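Local coordinates for protein cysteine desulfurase (Fervidobacterium islandicum, PDB 6A6E) that probably uses pyridoxal phosphate to strip sulfur from cysteine, leaving alanine and passing the sulfur on as an enzyme-bound persulfide, at residues V49-N63 with T287-T299. Residues are numbered along the deposited sequence; the frame is centred on the assembly and turned at random.
Sequences VIEKMTDFYLYHYSN and TQHITGAVGLGYT. With PLP (pyridoxal-5'-phosphate), chain Q.
Thr291 presses its side chain onto one face of the Tyr57 ring, CG2 lying 3.7 Å from the ring centroid in a CH-pi contact and OG1 3.1 Å from Tyr57 CE1. That OG1 also lies at the in-plane edge of Phe56. Phe56, with CG anti to its backbone N (chi1 -178°), reaches across to the other helix, where Val294 CG2 sits over one ring face and Ile290 CG2 meets the ring near CE2 and CZ. Further along, Met53 CG packs 3.6 Å from Gly295 CA, where a side chain on the glycine would run into the sulfur. Lys52 lays its extended chain over the Tyr298 ring, CD 4.0 Å from the centroid, and a water links its NZ to Tyr298 O. Helices 49-59 and 290-299 run roughly antiparallel, at 145°.

Beyond the helices, Asn63 ND2 donates a nearly straight bond (166°) to Thr287 OG1 at 2.9 Å, and also bonds Ala41 O of the second subunit. Thr287 OG1 in turn donates to PLP O3P at 2.7 Å, and its backbone N binds the same oxygen. Thr287 thus reaches across the dimer interface to a cofactor held mainly by Ser233, Gln213, Thr104 and His235 of the second subunit.

Replacing Tyr57 by alanine is likely to uncover the Thr291 side chain and leave Thr241 of the second subunit with His289 but without the phenol. Chemically, a largely apolar helix interface, with Thr291 OG1 buried without a polar partner, leads into a chain of hydrogen bonds in which Asn63 probably helps orient the phosphate-binding threonine.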
loop_
_atom_site.group_PDB
_atom_site.type_symbol
_atom_site.label_atom_id
_atom_site.label_comp_id
_atom_site.label_asym_id
_atom_site.label_seq_id
_atom_site.Cartn_x
_atom_site.Cartn_y
_atom_site.Cartn_z
ATOM N N VAL A 49 0.714 -16.534 12.001
ATOM C CA VAL A 49 1.278 -15.269 11.478
ATOM C C VAL A 49 0.277 -14.152 11.677
ATOM O O VAL A 49 0.632 -13.048 12.127
ATOM C CB VAL A 49 1.667 -15.378 9.996
ATOM C CG1 VAL A 49 1.956 -14.015 9.363
ATOM C CG2 VAL A 49 2.844 -16.329 9.878
ATOM N N ILE A 50 -0.972 -14.420 11.347
ATOM C CA ILE A 50 -1.975 -13.391 11.456
ATOM C C ILE A 50 -2.207 -12.974 12.915
ATOM O O ILE A 50 -2.468 -11.783 13.189
ATOM C CB ILE A 50 -3.312 -13.845 10.777
ATOM C CG1 ILE A 50 -3.078 -14.099 9.268
ATOM C CG2 ILE A 50 -4.404 -12.840 10.992
ATOM C CD1 ILE A 50 -2.643 -12.904 8.455
ATOM N N GLU A 51 -2.099 -13.935 13.866
ATOM C CA GLU A 51 -2.189 -13.635 15.302
ATOM C C GLU A 51 -1.056 -12.725 15.741
ATOM O O GLU A 51 -1.218 -11.876 16.603
ATOM C CB GLU A 51 -2.181 -14.945 16.177
ATOM C CG GLU A 51 -3.519 -15.649 16.106
ATOM C CD GLU A 51 -3.607 -16.998 16.874
ATOM O OE1 GLU A 51 -2.556 -17.638 17.187
ATOM O OE2 GLU A 51 -4.778 -17.423 17.119
ATOM N N LYS A 52 0.122 -12.933 15.196
ATOM C CA LYS A 52 1.184 -12.030 15.545
ATOM C C LYS A 52 0.981 -10.602 15.034
ATOM O O LYS A 52 1.380 -9.652 15.699
ATOM C CB LYS A 52 2.511 -12.559 15.043
ATOM C CG LYS A 52 3.010 -13.736 15.860
ATOM C CD LYS A 52 4.305 -14.223 15.261
ATOM C CE LYS A 52 4.717 -15.539 15.887
ATOM N NZ LYS A 52 6.011 -15.933 15.247
ATOM N N MET A 53 0.449 -10.455 13.832
ATOM C CA MET A 53 0.046 -9.122 13.338
ATOM C C MET A 53 -1.005 -8.451 14.161
ATOM O O MET A 53 -0.942 -7.219 14.411
ATOM C CB MET A 53 -0.492 -9.223 11.925
ATOM C CG MET A 53 0.560 -9.678 10.920
ATOM S SD MET A 53 -0.142 -9.982 9.255
ATOM C CE MET A 53 -0.903 -8.420 8.986
ATOM N N THR A 54 -1.964 -9.245 14.610
ATOM C CA THR A 54 -3.004 -8.780 15.516
ATOM C C THR A 54 -2.431 -8.256 16.865
ATOM O O THR A 54 -2.778 -7.175 17.317
ATOM C CB THR A 54 -4.001 -9.917 15.850
ATOM O OG1 THR A 54 -4.794 -10.202 14.713
ATOM C CG2 THR A 54 -4.961 -9.478 16.988
ATOM N N ASP A 55 -1.525 -9.016 17.469
ATOM C CA ASP A 55 -0.827 -8.595 18.676
ATOM C C ASP A 55 -0.034 -7.276 18.445
ATOM O O ASP A 55 -0.028 -6.381 19.280
ATOM C CB ASP A 55 0.105 -9.715 19.167
ATOM C CG ASP A 55 1.075 -9.249 20.272
ATOM O OD1 ASP A 55 0.648 -9.192 21.428
ATOM O OD2 ASP A 55 2.261 -8.901 19.974
ATOM N N PHE A 56 0.605 -7.170 17.280
ATOM C CA PHE A 56 1.296 -5.977 16.933
ATOM C C PHE A 56 0.342 -4.752 16.827
ATOM O O PHE A 56 0.580 -3.746 17.482
ATOM C CB PHE A 56 2.106 -6.170 15.646
ATOM C CG PHE A 56 2.887 -4.947 15.272
ATOM C CD1 PHE A 56 4.099 -4.668 15.902
ATOM C CD2 PHE A 56 2.390 -4.043 14.342
ATOM C CE1 PHE A 56 4.826 -3.494 15.579
ATOM C CE2 PHE A 56 3.099 -2.898 14.006
ATOM C CZ PHE A 56 4.333 -2.640 14.634
ATOM N N TYR A 57 -0.757 -4.877 16.074
ATOM C CA TYR A 57 -1.754 -3.812 15.939
ATOM C C TYR A 57 -2.318 -3.389 17.273
ATOM O O TYR A 57 -2.627 -2.186 17.484
ATOM C CB TYR A 57 -2.945 -4.248 15.044
ATOM C CG TYR A 57 -2.907 -3.913 13.541
ATOM C CD1 TYR A 57 -2.572 -2.631 13.077
ATOM C CD2 TYR A 57 -3.289 -4.864 12.577
ATOM C CE1 TYR A 57 -2.571 -2.336 11.723
ATOM C CE2 TYR A 57 -3.312 -4.560 11.220
ATOM C CZ TYR A 57 -2.965 -3.266 10.817
ATOM O OH TYR A 57 -2.951 -2.968 9.502
ATOM N N LEU A 58 -2.549 -4.376 18.162
ATOM C CA LEU A 58 -3.331 -4.085 19.375
ATOM C C LEU A 58 -2.414 -3.616 20.519
ATOM O O LEU A 58 -2.857 -2.867 21.346
ATOM C CB LEU A 58 -4.193 -5.283 19.811
ATOM C CG LEU A 58 -5.344 -5.650 18.875
ATOM C CD1 LEU A 58 -6.047 -6.931 19.308
ATOM C CD2 LEU A 58 -6.334 -4.468 18.757
ATOM N N TYR A 59 -1.155 -4.031 20.548
ATOM C CA TYR A 59 -0.296 -3.768 21.712
ATOM C C TYR A 59 1.044 -3.065 21.424
ATOM O O TYR A 59 1.673 -2.525 22.378
ATOM C CB TYR A 59 -0.038 -5.079 22.502
ATOM C CG TYR A 59 -1.297 -5.716 23.143
ATOM C CD1 TYR A 59 -1.873 -5.176 24.309
ATOM C CD2 TYR A 59 -1.910 -6.801 22.580
ATOM C CE1 TYR A 59 -3.032 -5.743 24.904
ATOM C CE2 TYR A 59 -3.041 -7.407 23.186
ATOM C CZ TYR A 59 -3.592 -6.857 24.350
ATOM O OH TYR A 59 -4.714 -7.406 24.925
ATOM N N HIS A 60 1.496 -3.051 20.172
ATOM C CA HIS A 60 2.853 -2.549 19.890
ATOM C C HIS A 60 2.900 -1.489 18.796
ATOM O O HIS A 60 3.886 -1.327 18.159
ATOM C CB HIS A 60 3.787 -3.674 19.568
ATOM C CG HIS A 60 3.870 -4.674 20.684
ATOM N ND1 HIS A 60 4.530 -4.404 21.864
ATOM C CD2 HIS A 60 3.262 -5.877 20.853
ATOM C CE1 HIS A 60 4.372 -5.429 22.684
ATOM N NE2 HIS A 60 3.598 -6.331 22.104
ATOM N N TYR A 61 1.816 -0.769 18.628
ATOM C CA TYR A 61 1.602 0.001 17.388
ATOM C C TYR A 61 1.645 1.496 17.619
ATOM O O TYR A 61 1.065 1.979 18.566
ATOM C CB TYR A 61 0.244 -0.366 16.777
ATOM C CG TYR A 61 -0.049 0.516 15.601
ATOM C CD1 TYR A 61 0.469 0.204 14.357
ATOM C CD2 TYR A 61 -0.696 1.733 15.753
ATOM C CE1 TYR A 61 0.266 1.039 13.284
ATOM C CE2 TYR A 61 -0.885 2.572 14.689
ATOM C CZ TYR A 61 -0.410 2.195 13.453
ATOM O OH TYR A 61 -0.560 2.997 12.349
ATOM N N SER A 62 2.337 2.203 16.738
ATOM C CA SER A 62 2.294 3.631 16.597
ATOM C C SER A 62 3.028 3.952 15.320
ATOM O O SER A 62 3.580 3.087 14.722
ATOM C CB SER A 62 3.072 4.356 17.702
ATOM O OG SER A 62 2.322 4.468 18.863
ATOM N N ASN A 63 3.064 5.217 14.922
ATOM C CA ASN A 63 3.793 5.572 13.713
ATOM C C ASN A 63 5.275 5.540 14.043
ATOM O O ASN A 63 5.679 5.680 15.206
ATOM C CB ASN A 63 3.361 6.917 13.141
ATOM C CG ASN A 63 3.524 6.952 11.603
ATOM O OD1 ASN A 63 4.394 6.216 11.035
ATOM N ND2 ASN A 63 2.703 7.766 10.923
ATOM N N THR A 287 3.828 7.331 5.506
ATOM C CA THR A 287 3.666 6.135 6.348
ATOM C C THR A 287 3.504 4.885 5.456
ATOM O O THR A 287 2.585 4.790 4.605
ATOM C CB THR A 287 2.444 6.306 7.284
ATOM O OG1 THR A 287 2.535 7.551 7.988
ATOM C CG2 THR A 287 2.394 5.155 8.276
ATOM N N GLN A 288 4.383 3.928 5.660
ATOM C CA GLN A 288 4.328 2.721 4.902
ATOM C C GLN A 288 3.284 1.765 5.517
ATOM O O GLN A 288 2.650 2.090 6.530
ATOM C CB GLN A 288 5.719 2.121 4.883
ATOM C CG GLN A 288 6.707 2.967 4.113
ATOM C CD GLN A 288 6.248 3.279 2.694
ATOM O OE1 GLN A 288 6.018 2.370 1.877
ATOM N NE2 GLN A 288 6.081 4.593 2.399
ATOM N N HIS A 289 3.136 0.586 4.934
ATOM C CA HIS A 289 2.282 -0.453 5.513
ATOM C C HIS A 289 3.029 -1.133 6.639
ATOM O O HIS A 289 3.526 -2.256 6.506
ATOM C CB HIS A 289 1.776 -1.431 4.447
ATOM C CG HIS A 289 0.793 -2.446 4.944
ATOM N ND1 HIS A 289 0.251 -2.398 6.208
ATOM C CD2 HIS A 289 0.200 -3.495 4.310
ATOM C CE1 HIS A 289 -0.653 -3.364 6.316
ATOM N NE2 HIS A 289 -0.653 -4.071 5.203
ATOM N N ILE A 290 3.083 -0.422 7.765
ATOM C CA ILE A 290 3.947 -0.787 8.868
ATOM C C ILE A 290 3.626 -2.211 9.319
ATOM O O ILE A 290 4.512 -3.032 9.451
ATOM C CB ILE A 290 3.783 0.160 10.080
ATOM C CG1 ILE A 290 4.189 1.613 9.711
ATOM C CG2 ILE A 290 4.608 -0.292 11.257
ATOM C CD1 ILE A 290 3.632 2.556 10.760
ATOM N N THR A 291 2.349 -2.511 9.532
ATOM C CA THR A 291 2.013 -3.794 10.031
ATOM C C THR A 291 2.141 -4.870 8.951
ATOM O O THR A 291 2.367 -6.070 9.257
ATOM C CB THR A 291 0.576 -3.767 10.603
ATOM O OG1 THR A 291 0.527 -2.773 11.651
ATOM C CG2 THR A 291 0.206 -5.163 11.104
ATOM N N GLY A 292 1.981 -4.489 7.686
ATOM C CA GLY A 292 2.153 -5.430 6.551
ATOM C C GLY A 292 3.607 -5.877 6.429
ATOM O O GLY A 292 3.899 -7.064 6.209
ATOM N N ALA A 293 4.504 -4.919 6.600
ATOM C CA ALA A 293 5.938 -5.210 6.627
ATOM C C ALA A 293 6.301 -6.186 7.804
ATOM O O ALA A 293 6.938 -7.191 7.610
ATOM C CB ALA A 293 6.701 -3.943 6.744
ATOM N N VAL A 294 5.859 -5.860 9.003
ATOM C CA VAL A 294 6.083 -6.686 10.182
ATOM C C VAL A 294 5.485 -8.081 9.955
ATOM O O VAL A 294 6.114 -9.084 10.247
ATOM C CB VAL A 294 5.485 -6.036 11.454
ATOM C CG1 VAL A 294 5.530 -6.974 12.667
ATOM C CG2 VAL A 294 6.258 -4.811 11.816
ATOM N N GLY A 295 4.266 -8.129 9.433
ATOM C CA GLY A 295 3.615 -9.388 9.048
ATOM C C GLY A 295 4.368 -10.181 8.023
ATOM O O GLY A 295 4.488 -11.411 8.135
ATOM N N LEU A 296 4.882 -9.526 7.010
ATOM C CA LEU A 296 5.708 -10.186 6.034
ATOM C C LEU A 296 6.946 -10.842 6.679
ATOM O O LEU A 296 7.350 -11.953 6.325
ATOM C CB LEU A 296 6.114 -9.262 4.897
ATOM C CG LEU A 296 6.997 -9.844 3.789
ATOM C CD1 LEU A 296 6.266 -10.978 3.097
ATOM C CD2 LEU A 296 7.358 -8.812 2.780
ATOM N N GLY A 297 7.582 -10.088 7.547
ATOM C CA GLY A 297 8.686 -10.588 8.365
ATOM C C GLY A 297 8.311 -11.858 9.134
ATOM O O GLY A 297 9.060 -12.819 9.139
ATOM N N TYR A 298 7.129 -11.859 9.742
ATOM C CA TYR A 298 6.652 -13.033 10.449
ATOM C C TYR A 298 6.310 -14.212 9.535
ATOM O O TYR A 298 6.501 -15.355 9.936
ATOM C CB TYR A 298 5.466 -12.687 11.323
ATOM C CG TYR A 298 5.813 -11.802 12.508
ATOM C CD1 TYR A 298 6.975 -11.986 13.241
ATOM C CD2 TYR A 298 4.924 -10.834 12.943
ATOM C CE1 TYR A 298 7.254 -11.194 14.336
ATOM C CE2 TYR A 298 5.213 -10.032 14.036
ATOM C CZ TYR A 298 6.369 -10.211 14.703
ATOM O OH TYR A 298 6.592 -9.410 15.792
ATOM N N THR A 299 5.832 -13.926 8.317
ATOM C CA THR A 299 5.657 -14.934 7.280
ATOM C C THR A 299 6.956 -15.600 6.882
ATOM O O THR A 299 7.061 -16.843 6.798
ATOM C CB THR A 299 4.976 -14.282 6.058
ATOM O OG1 THR A 299 3.750 -13.672 6.507
ATOM C CG2 THR A 299 4.709 -15.222 4.992
HETATM N N1 PLP Q . -0.996 15.431 5.555
HETATM C C2 PLP Q . -1.274 15.710 6.827
HETATM C C2A PLP Q . -1.899 16.998 7.212
HETATM C C3 PLP Q . -1.059 14.659 7.859
HETATM O O3 PLP Q . -1.419 14.859 9.151
HETATM C C4 PLP Q . -0.495 13.379 7.404
HETATM C C4A PLP Q . -0.293 12.308 8.354
HETATM C C5 PLP Q . -0.121 13.242 5.961
HETATM C C6 PLP Q . -0.405 14.309 5.117
HETATM C C5A PLP Q . 0.551 11.977 5.444
HETATM O O4P PLP Q . -0.114 10.757 5.675
HETATM P P PLP Q . 0.539 9.277 5.403
HETATM O O1P PLP Q . 0.647 9.262 3.916
HETATM O O2P PLP Q . -0.532 8.380 5.963
HETATM O O3P PLP Q . 1.840 9.365 6.178
HETATM O O HOH W 1 6.012 -16.146 12.466
#